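PDB 6GZB: spore germination protein GerM from Bacillus subtilis subsp. subtilis str. 168, which is of unknown molecular function but affects both sporulation and germination. Local coordinates for residues Y204-N209 and E213-V218; V110-D113 and T119-A122; A232-L237 and V268-N273; G99-L104 and E136-Q141. All coordinates share one frame; numbering follows the deposited sequence.

Interaction 1 of 4, residues Y204-N209 and E213-V218; sequences YYLAEN and EYYVPV
A twisted antiparallel beta hairpin in the second GerMN domain pairs Y204-E208 with E213-V218, its strands running 140° apart. Y205 and V216 make two backbone hydrogen bonds, N to O and O to N, both 2.8 Å, and A207 and Y214 repeat this closer to the turn. Y204, L206, Y215 and P217 share one surface of the hairpin, on which Y204, L206 and Y215 meet helix 289-299. The Y204 ring lies against proline: P217 CB sits 3.8 Å from its centroid, over one face, a CH-pi contact, while Y204 OH bonds to E301. Next along, L206 CD1 meets Y215 CE1 at 3.7 Å, the two side chains running alongside each other. Y205, A207, Y214 and V216 line the other surface, and there Y214 and V216 touch strand 65-73 of the first domain. With CG set between the backbone N and carbonyl carbon (chi1 56°), the Y214 ring turns one face to A207 CB, 3.9 Å from its centroid. Y214 OH reaches D60 of the first domain as well. One water closes this end, accepting from N209 ND2 at 3.1 Å and donating to Y214 OH at 3.0 Å.

Interaction 2 of 4, residues V110-D113 and T119-A122; sequences VNVD and TAIA
The flat groups that meet between D113 and I121 are their peptide units, edge to edge, N-H to C=O, as an antiparallel hydrogen-bonded pair. They belong to a beta hairpin of the first GerMN domain, strands 110-114 and 119-124 at the margin of a mixed sheet. D113 N donates to I121 O at 3.0 Å, and I121 N donates back to D113 O at 2.9 Å. The carboxylate of D113 is the flat group on the outer surface: I121 CD1 passes its OD2 at 4.3 Å, too far to matter much, and the polar partner of OD2 is K115, in a salt bridge. Strand 110-114 is an outermost strand of that sheet, while 119-124 is also bonded, on its far side, to the parallel strand 155-160. Beyond the D113-I121 bonds the backbones stay close through CA-H...O contacts: V112 CA lies 3.3 Å from I121 O, within the non-hydrogen-bonded pair V112-A122. N111 also bonds through its backbone to D123, which carries the pairing one step further. V110, V112 and A122 put their side chains on the surface covered by L83 of helix 78-84, with A120 beside V112. The opposite surface carries D113 and I121, and an acetate, probably from the crystallisation liquor, is bound near the I121 side chain. Aliphatic packing on the helix side is light: V110 CG2 to A122 CB is 4.3 Å, and with V112 CG1 anti to its own N (chi1 180°) that methyl comes 4.3 Å from A120 CB.

Interaction 3 of 4, residues A232-L237 and V268-N273; sequences AAINEL and VTLDFN
I234 and L270 reach for each other tip to tip, CD1 of one 4.0 Å from CD1 of the other, across backbones whose CA atoms are 9.4 Å apart. The second branch of the same isoleucine takes a different partner: I234 CG2 comes 3.9 Å from F272 CE1, the ring approaching from the opposite direction and meeting the methyl obliquely. One side chain of the helix therefore serves two of the strand. The fork follows from its first torsion (chi1 -64°), which puts CG1 beside the backbone N and CG2 anti to it, so that the two branches diverge toward L270 and F272. In the second GerMN domain this places helix 229-239 against strand 267-272, which runs parallel to its neighbour 307-312; helix 289-299 links those two strands in a beta-alpha-beta crossover. I295 of that crossover helix touches both L270 and F272, and L299 touches L270 too. I234, L270 and F272 are all buried. Further round helix 229-239, A233 packs on L201 and L237 on V203, both from strand 198-208. F272 CG stands beside its own backbone N, anti to the carbonyl carbon (chi1 -72°), and from there the ring extends to the I234 methyl.

Interaction 4 of 4, residues G99-L104 and E136-Q141; sequences GFRAVL and EQKIVQ
V103 and I139 make the tight part of this contact. Their side chains slide past each other in opposite directions, CG1 of V103 settling 3.7 Å from CG1 of I139. That same I139 carbon also lies 3.7 Å from the carbonyl O of V103, so the isoleucine is fitted against backbone as well as methyl. Its other branch serves the next residue: I139 CG2 meets L104 CD2 at 3.9 Å. At chi1 -73° the ethyl arm of I139 turns to V103 and leaves CG2 for the leucine. All three residues are buried, and V103 touches I59 of strand 51-60 besides.

One helix position earlier the packing slackens. R101, exposed to solvent, brings NH2 only to within 4.4 Å of K138 CD, approaching the aliphatic part of the lysine obliquely. The two cationic ends stay apart, R101 NH2 to K138 NZ being 5.5 Å, and each has its own partner: R101 forms a salt bridge with D135, which probably offsets some of the nearby positive charge, and K138 NZ donates to the carbonyl of G63. Here, then, a loop leaving the short strand 100-101 is pinned to the first turns of helix 136-147, the helix that connects the parallel strands 119-124 and 155-160 in the beta-alpha-beta crossover of the first GerMN domain.

Overall arrangement
Interactions 2 and 4 belong to the first GerMN domain, interactions 1 and 3 to the second. Interaction 2 is nested along the chain inside the loop that interaction 4 closes; their centres are 18 Å apart and their nearest atoms about 6 Å. Interactions 1 and 3 touch directly, Y204 O lying 3.2 Å from L237 CD2. The two domains meet where interaction 1 touches interaction 4: the rings of Y214 and F100 pack at about 60°, with CZ to CZ at 3.7 Å, and N209 ND2 is 3.6 Å from F100 CE1. Interactions 2 and 3 lie on opposite sides of the chain's centre, 37 Å apart between centres.

Interaction 1 of 4, residues Y204-N209 and E213-V218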
loop_
_atom_site.group_PDB
_atom_site.type_symbol
_atom_site.label_atom_id
_atom_site.label_comp_id
_atom_site.label_asym_id
_atom_site.label_seq_id
_atom_site.Cartn_x
_atom_site.Cartn_y
_atom_site.Cartn_z
ATOM N N TYR A 204 7.406 0.278 -1.496
ATOM C CA TYR A 204 6.784 1.518 -1.948
ATOM C C TYR A 204 7.729 2.329 -2.822
ATOM O O TYR A 204 8.871 2.596 -2.449
ATOM C CB TYR A 204 6.335 2.368 -0.763
ATOM C CG TYR A 204 5.045 1.907 -0.133
ATOM C CD1 TYR A 204 5.030 0.894 0.816
ATOM C CD2 TYR A 204 3.853 2.512 -0.456
ATOM C CE1 TYR A 204 3.845 0.506 1.423
ATOM C CE2 TYR A 204 2.668 2.131 0.137
ATOM C CZ TYR A 204 2.663 1.108 1.057
ATOM O OH TYR A 204 1.468 0.737 1.641
ATOM N N TYR A 205 7.241 2.703 -3.998
ATOM C CA TYR A 205 7.976 3.592 -4.866
ATOM C C TYR A 205 7.227 4.895 -5.017
ATOM O O TYR A 205 6.090 5.028 -4.571
ATOM C CB TYR A 205 8.200 2.945 -6.233
ATOM C CG TYR A 205 9.045 1.703 -6.169
ATOM C CD1 TYR A 205 10.413 1.788 -5.960
ATOM C CD2 TYR A 205 8.478 0.447 -6.304
ATOM C CE1 TYR A 205 11.197 0.645 -5.916
ATOM C CE2 TYR A 205 9.244 -0.700 -6.224
ATOM C CZ TYR A 205 10.603 -0.596 -6.058
ATOM O OH TYR A 205 11.354 -1.740 -5.977
ATOM N N LEU A 206 7.880 5.856 -5.658
ATOM C CA LEU A 206 7.363 7.215 -5.745
ATOM C C LEU A 206 6.758 7.453 -7.120
ATOM O O LEU A 206 7.222 6.905 -8.122
ATOM C CB LEU A 206 8.513 8.182 -5.471
ATOM C CG LEU A 206 8.238 9.678 -5.394
ATOM C CD1 LEU A 206 7.429 10.030 -4.157
ATOM C CD2 LEU A 206 9.548 10.443 -5.406
ATOM N N ALA A 207 5.588 8.068 -7.134
ATOM C CA ALA A 207 4.982 8.535 -8.374
ATOM C C ALA A 207 4.595 9.997 -8.182
ATOM O O ALA A 207 4.646 10.520 -7.070
ATOM C CB ALA A 207 3.756 7.717 -8.714
ATOM N N GLU A 208 4.206 10.665 -9.254
ATOM C CA GLU A 208 3.706 12.017 -9.108
ATOM C C GLU A 208 2.834 12.419 -10.265
ATOM O O GLU A 208 2.947 11.889 -11.368
ATOM C CB GLU A 208 4.849 13.016 -8.927
ATOM C CG GLU A 208 5.797 13.120 -10.102
ATOM C CD GLU A 208 6.502 14.461 -10.134
ATOM O OE1 GLU A 208 6.773 15.014 -9.044
ATOM O OE2 GLU A 208 6.746 14.979 -11.244
ATOM N N ASN A 209 1.909 13.323 -9.979
ATOM C CA ASN A 209 1.130 13.969 -11.016
ATOM C C ASN A 209 1.154 15.484 -10.806
ATOM O O ASN A 209 1.952 16.002 -10.023
ATOM C CB ASN A 209 -0.305 13.429 -11.006
ATOM C CG ASN A 209 -0.970 13.557 -9.649
ATOM O OD1 ASN A 209 -0.552 14.350 -8.796
ATOM N ND2 ASN A 209 -2.030 12.780 -9.447
ATOM N N GLU A 213 3.258 14.331 -5.225
ATOM C CA GLU A 213 3.910 13.040 -5.100
ATOM C C GLU A 213 3.039 12.105 -4.265
ATOM O O GLU A 213 2.342 12.534 -3.351
ATOM C CB GLU A 213 5.253 13.194 -4.388
ATOM C CG GLU A 213 6.328 13.937 -5.159
ATOM C CD GLU A 213 7.616 14.058 -4.357
ATOM O OE1 GLU A 213 7.528 14.273 -3.133
ATOM O OE2 GLU A 213 8.708 13.870 -4.930
ATOM N N TYR A 214 3.095 10.819 -4.577
ATOM C CA TYR A 214 2.413 9.832 -3.777
ATOM C C TYR A 214 3.141 8.498 -3.841
ATOM O O TYR A 214 4.037 8.307 -4.645
ATOM C CB TYR A 214 0.952 9.690 -4.215
ATOM C CG TYR A 214 0.751 9.367 -5.683
ATOM C CD1 TYR A 214 0.649 8.057 -6.110
ATOM C CD2 TYR A 214 0.543 10.372 -6.617
ATOM C CE1 TYR A 214 0.456 7.751 -7.442
ATOM C CE2 TYR A 214 0.297 10.077 -7.947
ATOM C CZ TYR A 214 0.258 8.767 -8.355
ATOM O OH TYR A 214 -0.009 8.453 -9.664
ATOM N N TYR A 215 2.847 7.634 -2.887
ATOM C CA TYR A 215 3.628 6.435 -2.697
ATOM C C TYR A 215 2.831 5.225 -3.139
ATOM O O TYR A 215 1.692 5.044 -2.725
ATOM C CB TYR A 215 4.062 6.323 -1.238
ATOM C CG TYR A 215 4.997 7.452 -0.852
ATOM C CD1 TYR A 215 6.356 7.372 -1.131
ATOM C CD2 TYR A 215 4.496 8.659 -0.386
ATOM C CE1 TYR A 215 7.203 8.424 -0.859
ATOM C CE2 TYR A 215 5.338 9.724 -0.119
ATOM C CZ TYR A 215 6.687 9.603 -0.379
ATOM O OH TYR A 215 7.535 10.639 -0.092
ATOM N N VAL A 216 3.425 4.448 -4.039
ATOM C CA VAL A 216 2.758 3.335 -4.682
ATOM C C VAL A 216 3.386 2.014 -4.240
ATOM O O VAL A 216 4.600 1.812 -4.376
ATOM C CB VAL A 216 2.900 3.430 -6.208
ATOM C CG1 VAL A 216 2.219 2.245 -6.880
ATOM C CG2 VAL A 216 2.331 4.748 -6.706
ATOM N N PRO A 217 2.570 1.127 -3.672
ATOM C CA PRO A 217 3.074 -0.153 -3.184
ATOM C C PRO A 217 3.119 -1.164 -4.323
ATOM O O PRO A 217 2.185 -1.230 -5.119
ATOM C CB PRO A 217 2.026 -0.555 -2.148
ATOM C CG PRO A 217 0.760 0.042 -2.644
ATOM C CD PRO A 217 1.131 1.296 -3.398
ATOM N N VAL A 218 4.221 -1.893 -4.429
ATOM C CA VAL A 218 4.400 -2.889 -5.476
ATOM C C VAL A 218 4.942 -4.165 -4.835
ATOM O O VAL A 218 5.929 -4.133 -4.098
ATOM C CB VAL A 218 5.399 -2.390 -6.540
ATOM C CG1 VAL A 218 5.748 -3.492 -7.510
ATOM C CG2 VAL A 218 4.830 -1.189 -7.284
HETATM O O HOH W 1 -2.105 10.088 -10.986
#

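Interaction 2 of 4, residues V110-D113 and T119-A122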
loop_
_atom_site.group_PDB
_atom_site.type_symbol
_atom_site.label_atom_id
_atom_site.label_comp_id
_atom_site.label_asym_id
_atom_site.label_seq_id
_atom_site.Cartn_x
_atom_site.Cartn_y
_atom_site.Cartn_z
ATOM N N VAL A 110 -23.318 -2.281 -1.340
ATOM C CA VAL A 110 -22.577 -3.254 -0.551
ATOM C C VAL A 110 -22.977 -3.226 0.917
ATOM O O VAL A 110 -23.282 -2.171 1.462
ATOM C CB VAL A 110 -21.055 -3.020 -0.667
ATOM C CG1 VAL A 110 -20.669 -1.694 -0.027
ATOM C CG2 VAL A 110 -20.279 -4.175 -0.045
ATOM N N ASN A 111 -23.018 -4.408 1.532
ATOM C CA ASN A 111 -23.052 -4.553 2.982
ATOM C C ASN A 111 -21.729 -5.133 3.481
ATOM O O ASN A 111 -21.109 -5.966 2.817
ATOM C CB ASN A 111 -24.190 -5.489 3.399
ATOM C CG ASN A 111 -25.548 -4.982 2.966
ATOM O OD1 ASN A 111 -25.867 -3.807 3.131
ATOM N ND2 ASN A 111 -26.363 -5.871 2.419
ATOM N N VAL A 112 -21.335 -4.736 4.684
ATOM C CA VAL A 112 -20.120 -5.247 5.290
ATOM C C VAL A 112 -20.423 -5.804 6.671
ATOM O O VAL A 112 -20.932 -5.108 7.545
ATOM C CB VAL A 112 -19.028 -4.164 5.404
ATOM C CG1 VAL A 112 -17.780 -4.744 6.050
ATOM C CG2 VAL A 112 -18.703 -3.604 4.026
ATOM N N ASP A 113 -20.077 -7.065 6.861
ATOM C CA ASP A 113 -20.251 -7.729 8.136
ATOM C C ASP A 113 -18.876 -8.059 8.718
ATOM O O ASP A 113 -18.125 -8.871 8.172
ATOM C CB ASP A 113 -21.069 -9.010 7.924
ATOM C CG ASP A 113 -21.310 -9.767 9.207
ATOM O OD1 ASP A 113 -21.457 -9.110 10.255
ATOM O OD2 ASP A 113 -21.376 -11.014 9.160
ATOM N N THR A 119 -12.382 -11.005 10.272
ATOM C CA THR A 119 -12.825 -11.202 8.903
ATOM C C THR A 119 -13.936 -10.222 8.577
ATOM O O THR A 119 -14.917 -10.123 9.308
ATOM C CB THR A 119 -13.364 -12.631 8.693
ATOM O OG1 THR A 119 -12.306 -13.571 8.895
ATOM C CG2 THR A 119 -13.920 -12.800 7.289
ATOM N N ALA A 120 -13.783 -9.499 7.474
ATOM C CA ALA A 120 -14.872 -8.690 6.949
ATOM C C ALA A 120 -15.461 -9.357 5.729
ATOM O O ALA A 120 -14.734 -9.762 4.819
ATOM C CB ALA A 120 -14.380 -7.300 6.591
ATOM N N ILE A 121 -16.781 -9.483 5.722
ATOM C CA ILE A 121 -17.478 -10.034 4.579
ATOM C C ILE A 121 -18.149 -8.905 3.812
ATOM O O ILE A 121 -19.016 -8.207 4.338
ATOM C CB ILE A 121 -18.530 -11.074 5.017
ATOM C CG1 ILE A 121 -17.837 -12.271 5.670
ATOM C CG2 ILE A 121 -19.334 -11.549 3.820
ATOM C CD1 ILE A 121 -18.757 -13.145 6.487
ATOM N N ALA A 122 -17.700 -8.692 2.585
ATOM C CA ALA A 122 -18.237 -7.629 1.756
ATOM C C ALA A 122 -19.189 -8.225 0.744
ATOM O O ALA A 122 -18.769 -8.956 -0.152
ATOM C CB ALA A 122 -17.114 -6.888 1.050
#

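Interaction 3 of 4, residues A232-L237 and V268-N273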
loop_
_atom_site.group_PDB
_atom_site.type_symbol
_atom_site.label_atom_id
_atom_site.label_comp_id
_atom_site.label_asym_id
_atom_site.label_seq_id
_atom_site.Cartn_x
_atom_site.Cartn_y
_atom_site.Cartn_z
ATOM N N ALA A 232 16.285 -6.990 2.450
ATOM C CA ALA A 232 15.761 -7.180 1.099
ATOM C C ALA A 232 14.990 -5.941 0.636
ATOM O O ALA A 232 15.171 -5.472 -0.491
ATOM C CB ALA A 232 14.862 -8.407 1.051
ATOM N N ALA A 233 14.099 -5.448 1.493
ATOM C CA ALA A 233 13.313 -4.243 1.203
ATOM C C ALA A 233 14.201 -3.045 0.886
ATOM O O ALA A 233 14.001 -2.353 -0.113
ATOM C CB ALA A 233 12.397 -3.922 2.372
ATOM N N ILE A 234 15.209 -2.826 1.717
ATOM C CA ILE A 234 16.148 -1.732 1.498
ATOM C C ILE A 234 16.897 -1.889 0.178
ATOM O O ILE A 234 17.029 -0.926 -0.580
ATOM C CB ILE A 234 17.160 -1.618 2.655
ATOM C CG1 ILE A 234 16.441 -1.262 3.958
ATOM C CG2 ILE A 234 18.208 -0.569 2.340
ATOM C CD1 ILE A 234 15.521 -0.067 3.834
ATOM N N ASN A 235 17.364 -3.100 -0.115
ATOM C CA ASN A 235 18.059 -3.349 -1.384
ATOM C C ASN A 235 17.145 -3.081 -2.578
ATOM O O ASN A 235 17.583 -2.514 -3.584
ATOM C CB ASN A 235 18.603 -4.786 -1.455
ATOM C CG ASN A 235 19.741 -5.036 -0.481
ATOM O OD1 ASN A 235 20.345 -4.100 0.034
ATOM N ND2 ASN A 235 19.973 -6.299 -0.152
ATOM N N GLU A 236 15.871 -3.458 -2.468
ATOM C CA GLU A 236 14.923 -3.204 -3.563
ATOM C C GLU A 236 14.646 -1.709 -3.734
ATOM O O GLU A 236 14.425 -1.225 -4.853
ATOM C CB GLU A 236 13.596 -3.944 -3.330
ATOM C CG GLU A 236 13.680 -5.460 -3.450
ATOM C CD GLU A 236 14.211 -5.915 -4.802
ATOM O OE1 GLU A 236 13.916 -5.253 -5.808
ATOM O OE2 GLU A 236 14.975 -6.896 -4.847
ATOM N N LEU A 237 14.605 -0.985 -2.624
ATOM C CA LEU A 237 14.400 0.467 -2.685
ATOM C C LEU A 237 15.562 1.150 -3.389
ATOM O O LEU A 237 15.357 2.035 -4.220
ATOM C CB LEU A 237 14.218 1.044 -1.289
ATOM C CG LEU A 237 12.832 0.808 -0.673
ATOM C CD1 LEU A 237 12.802 1.222 0.787
ATOM C CD2 LEU A 237 11.772 1.568 -1.446
ATOM N N VAL A 268 12.594 -1.003 14.289
ATOM C CA VAL A 268 13.712 -1.407 13.459
ATOM C C VAL A 268 14.762 -0.317 13.452
ATOM O O VAL A 268 14.447 0.864 13.280
ATOM C CB VAL A 268 13.255 -1.680 12.013
ATOM C CG1 VAL A 268 14.445 -1.993 11.117
ATOM C CG2 VAL A 268 12.238 -2.816 11.998
ATOM N N THR A 269 16.019 -0.722 13.578
ATOM C CA THR A 269 17.130 0.202 13.450
ATOM C C THR A 269 17.949 -0.105 12.212
ATOM O O THR A 269 18.445 -1.218 12.046
ATOM C CB THR A 269 18.041 0.142 14.688
ATOM O OG1 THR A 269 17.294 0.557 15.835
ATOM C CG2 THR A 269 19.241 1.061 14.519
ATOM N N LEU A 270 18.058 0.884 11.329
ATOM C CA LEU A 270 18.833 0.745 10.112
ATOM C C LEU A 270 20.109 1.561 10.207
ATOM O O LEU A 270 20.113 2.684 10.712
ATOM C CB LEU A 270 18.021 1.223 8.899
ATOM C CG LEU A 270 16.651 0.586 8.682
ATOM C CD1 LEU A 270 15.928 1.273 7.532
ATOM C CD2 LEU A 270 16.796 -0.903 8.408
ATOM N N ASP A 271 21.175 1.015 9.645
ATOM C CA ASP A 271 22.466 1.665 9.650
ATOM C C ASP A 271 22.947 1.751 8.217
ATOM O O ASP A 271 23.247 0.737 7.599
ATOM C CB ASP A 271 23.452 0.856 10.499
ATOM C CG ASP A 271 24.703 1.640 10.856
ATOM O OD1 ASP A 271 24.792 2.839 10.508
ATOM O OD2 ASP A 271 25.601 1.043 11.489
ATOM N N PHE A 272 22.903 2.934 7.665
ATOM C CA PHE A 272 23.226 3.122 6.291
ATOM C C PHE A 272 24.618 3.597 6.033
ATOM O O PHE A 272 25.319 4.011 6.904
ATOM C CB PHE A 272 22.317 4.200 5.714
ATOM C CG PHE A 272 20.902 3.790 5.531
ATOM C CD1 PHE A 272 20.527 3.063 4.443
ATOM C CD2 PHE A 272 19.949 4.182 6.416
ATOM C CE1 PHE A 272 19.234 2.700 4.256
ATOM C CE2 PHE A 272 18.649 3.822 6.247
ATOM C CZ PHE A 272 18.292 3.081 5.161
ATOM N N ASN A 273 24.995 3.529 4.780
ATOM C CA ASN A 273 26.232 4.095 4.339
ATOM C C ASN A 273 25.970 5.554 3.964
ATOM O O ASN A 273 24.886 6.056 4.125
ATOM C CB ASN A 273 26.885 3.294 3.211
ATOM C CG ASN A 273 26.038 3.182 1.952
ATOM O OD1 ASN A 273 25.005 3.756 1.823
ATOM N ND2 ASN A 273 26.529 2.434 1.021
#

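Interaction 4 of 4, residues G99-L104 and E136-Q141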
loop_
_atom_site.group_PDB
_atom_site.type_symbol
_atom_site.label_atom_id
_atom_site.label_comp_id
_atom_site.label_asym_id
_atom_site.label_seq_id
_atom_site.Cartn_x
_atom_site.Cartn_y
_atom_site.Cartn_z
ATOM N N GLY A 99 -5.960 12.459 -11.922
ATOM C CA GLY A 99 -5.019 11.384 -12.213
ATOM C C GLY A 99 -5.407 10.066 -11.555
ATOM O O GLY A 99 -4.614 9.125 -11.521
ATOM N N PHE A 100 -6.615 10.010 -11.010
ATOM C CA PHE A 100 -7.128 8.794 -10.383
ATOM C C PHE A 100 -8.545 8.521 -10.848
ATOM O O PHE A 100 -9.281 9.453 -11.170
ATOM C CB PHE A 100 -7.126 8.934 -8.855
ATOM C CG PHE A 100 -5.759 8.987 -8.259
ATOM C CD1 PHE A 100 -5.079 10.192 -8.162
ATOM C CD2 PHE A 100 -5.132 7.826 -7.833
ATOM C CE1 PHE A 100 -3.811 10.238 -7.621
ATOM C CE2 PHE A 100 -3.848 7.865 -7.329
ATOM C CZ PHE A 100 -3.195 9.075 -7.210
ATOM N N ARG A 101 -8.947 7.251 -10.811
ATOM C CA ARG A 101 -10.326 6.873 -11.106
ATOM C C ARG A 101 -10.872 5.922 -10.046
ATOM O O ARG A 101 -10.112 5.274 -9.334
ATOM C CB ARG A 101 -10.432 6.224 -12.493
ATOM C CG ARG A 101 -9.676 4.912 -12.654
ATOM C CD ARG A 101 -9.862 4.327 -14.057
ATOM N NE ARG A 101 -8.890 3.277 -14.407
ATOM C CZ ARG A 101 -9.177 1.976 -14.506
ATOM N NH1 ARG A 101 -10.394 1.534 -14.251
ATOM N NH2 ARG A 101 -8.237 1.108 -14.834
ATOM N N ALA A 102 -12.198 5.888 -9.923
ATOM C CA ALA A 102 -12.871 4.985 -9.012
ATOM C C ALA A 102 -12.754 3.551 -9.508
ATOM O O ALA A 102 -12.208 3.299 -10.582
ATOM C CB ALA A 102 -14.322 5.388 -8.857
ATOM N N VAL A 103 -13.240 2.606 -8.715
ATOM C CA VAL A 103 -12.852 1.203 -8.882
ATOM C C VAL A 103 -14.048 0.292 -9.165
ATOM O O VAL A 103 -14.001 -0.559 -10.047
ATOM C CB VAL A 103 -12.130 0.686 -7.622
ATOM C CG1 VAL A 103 -11.804 -0.795 -7.759
ATOM C CG2 VAL A 103 -10.863 1.478 -7.377
ATOM N N LEU A 104 -15.086 0.409 -8.354
ATOM C CA LEU A 104 -16.252 -0.458 -8.496
ATOM C C LEU A 104 -17.211 0.121 -9.530
ATOM O O LEU A 104 -17.299 1.341 -9.686
ATOM C CB LEU A 104 -16.961 -0.613 -7.156
ATOM C CG LEU A 104 -16.097 -1.194 -6.037
ATOM C CD1 LEU A 104 -16.852 -1.182 -4.715
ATOM C CD2 LEU A 104 -15.628 -2.598 -6.402
ATOM N N GLU A 136 -9.656 -6.683 -13.133
ATOM C CA GLU A 136 -10.137 -7.697 -12.192
ATOM C C GLU A 136 -9.304 -7.772 -10.907
ATOM O O GLU A 136 -9.845 -7.711 -9.804
ATOM C CB GLU A 136 -10.157 -9.059 -12.866
ATOM C CG GLU A 136 -10.859 -10.125 -12.058
ATOM C CD GLU A 136 -11.384 -11.246 -12.927
ATOM O OE1 GLU A 136 -10.617 -12.189 -13.218
ATOM O OE2 GLU A 136 -12.565 -11.171 -13.316
ATOM N N GLN A 137 -7.988 -7.882 -11.057
ATOM C CA GLN A 137 -7.097 -7.956 -9.903
ATOM C C GLN A 137 -7.067 -6.639 -9.141
ATOM O O GLN A 137 -6.953 -6.631 -7.928
ATOM C CB GLN A 137 -5.674 -8.323 -10.334
ATOM C CG GLN A 137 -5.464 -9.794 -10.622
ATOM C CD GLN A 137 -4.111 -10.275 -10.155
ATOM O OE1 GLN A 137 -3.953 -10.719 -9.013
ATOM N NE2 GLN A 137 -3.113 -10.143 -11.015
ATOM N N LYS A 138 -7.173 -5.525 -9.858
ATOM C CA LYS A 138 -7.201 -4.213 -9.219
ATOM C C LYS A 138 -8.353 -4.112 -8.241
ATOM O O LYS A 138 -8.192 -3.622 -7.125
ATOM C CB LYS A 138 -7.337 -3.107 -10.273
ATOM C CG LYS A 138 -6.195 -3.049 -11.271
ATOM C CD LYS A 138 -6.389 -1.909 -12.264
ATOM C CE LYS A 138 -5.634 -2.170 -13.555
ATOM N NZ LYS A 138 -4.176 -2.352 -13.343
ATOM N N ILE A 139 -9.528 -4.566 -8.675
ATOM C CA ILE A 139 -10.719 -4.503 -7.843
ATOM C C ILE A 139 -10.555 -5.315 -6.552
ATOM O O ILE A 139 -10.870 -4.834 -5.464
ATOM C CB ILE A 139 -11.953 -4.971 -8.635
ATOM C CG1 ILE A 139 -12.344 -3.893 -9.645
ATOM C CG2 ILE A 139 -13.122 -5.280 -7.711
ATOM C CD1 ILE A 139 -13.183 -4.414 -10.790
ATOM N N VAL A 140 -10.038 -6.530 -6.664
ATOM C CA VAL A 140 -9.824 -7.373 -5.482
ATOM C C VAL A 140 -8.856 -6.708 -4.504
ATOM O O VAL A 140 -9.091 -6.678 -3.300
ATOM C CB VAL A 140 -9.258 -8.760 -5.856
ATOM C CG1 VAL A 140 -9.038 -9.599 -4.601
ATOM C CG2 VAL A 140 -10.199 -9.485 -6.806
ATOM N N GLN A 141 -7.764 -6.169 -5.030
ATOM C CA GLN A 141 -6.750 -5.535 -4.197
ATOM C C GLN A 141 -7.268 -4.254 -3.559
ATOM O O GLN A 141 -7.003 -3.999 -2.379
ATOM C CB GLN A 141 -5.495 -5.248 -5.016
ATOM C CG GLN A 141 -4.732 -6.501 -5.405
ATOM C CD GLN A 141 -3.740 -6.278 -6.523
ATOM O OE1 GLN A 141 -3.564 -5.153 -7.003
ATOM N NE2 GLN A 141 -3.073 -7.355 -6.941
#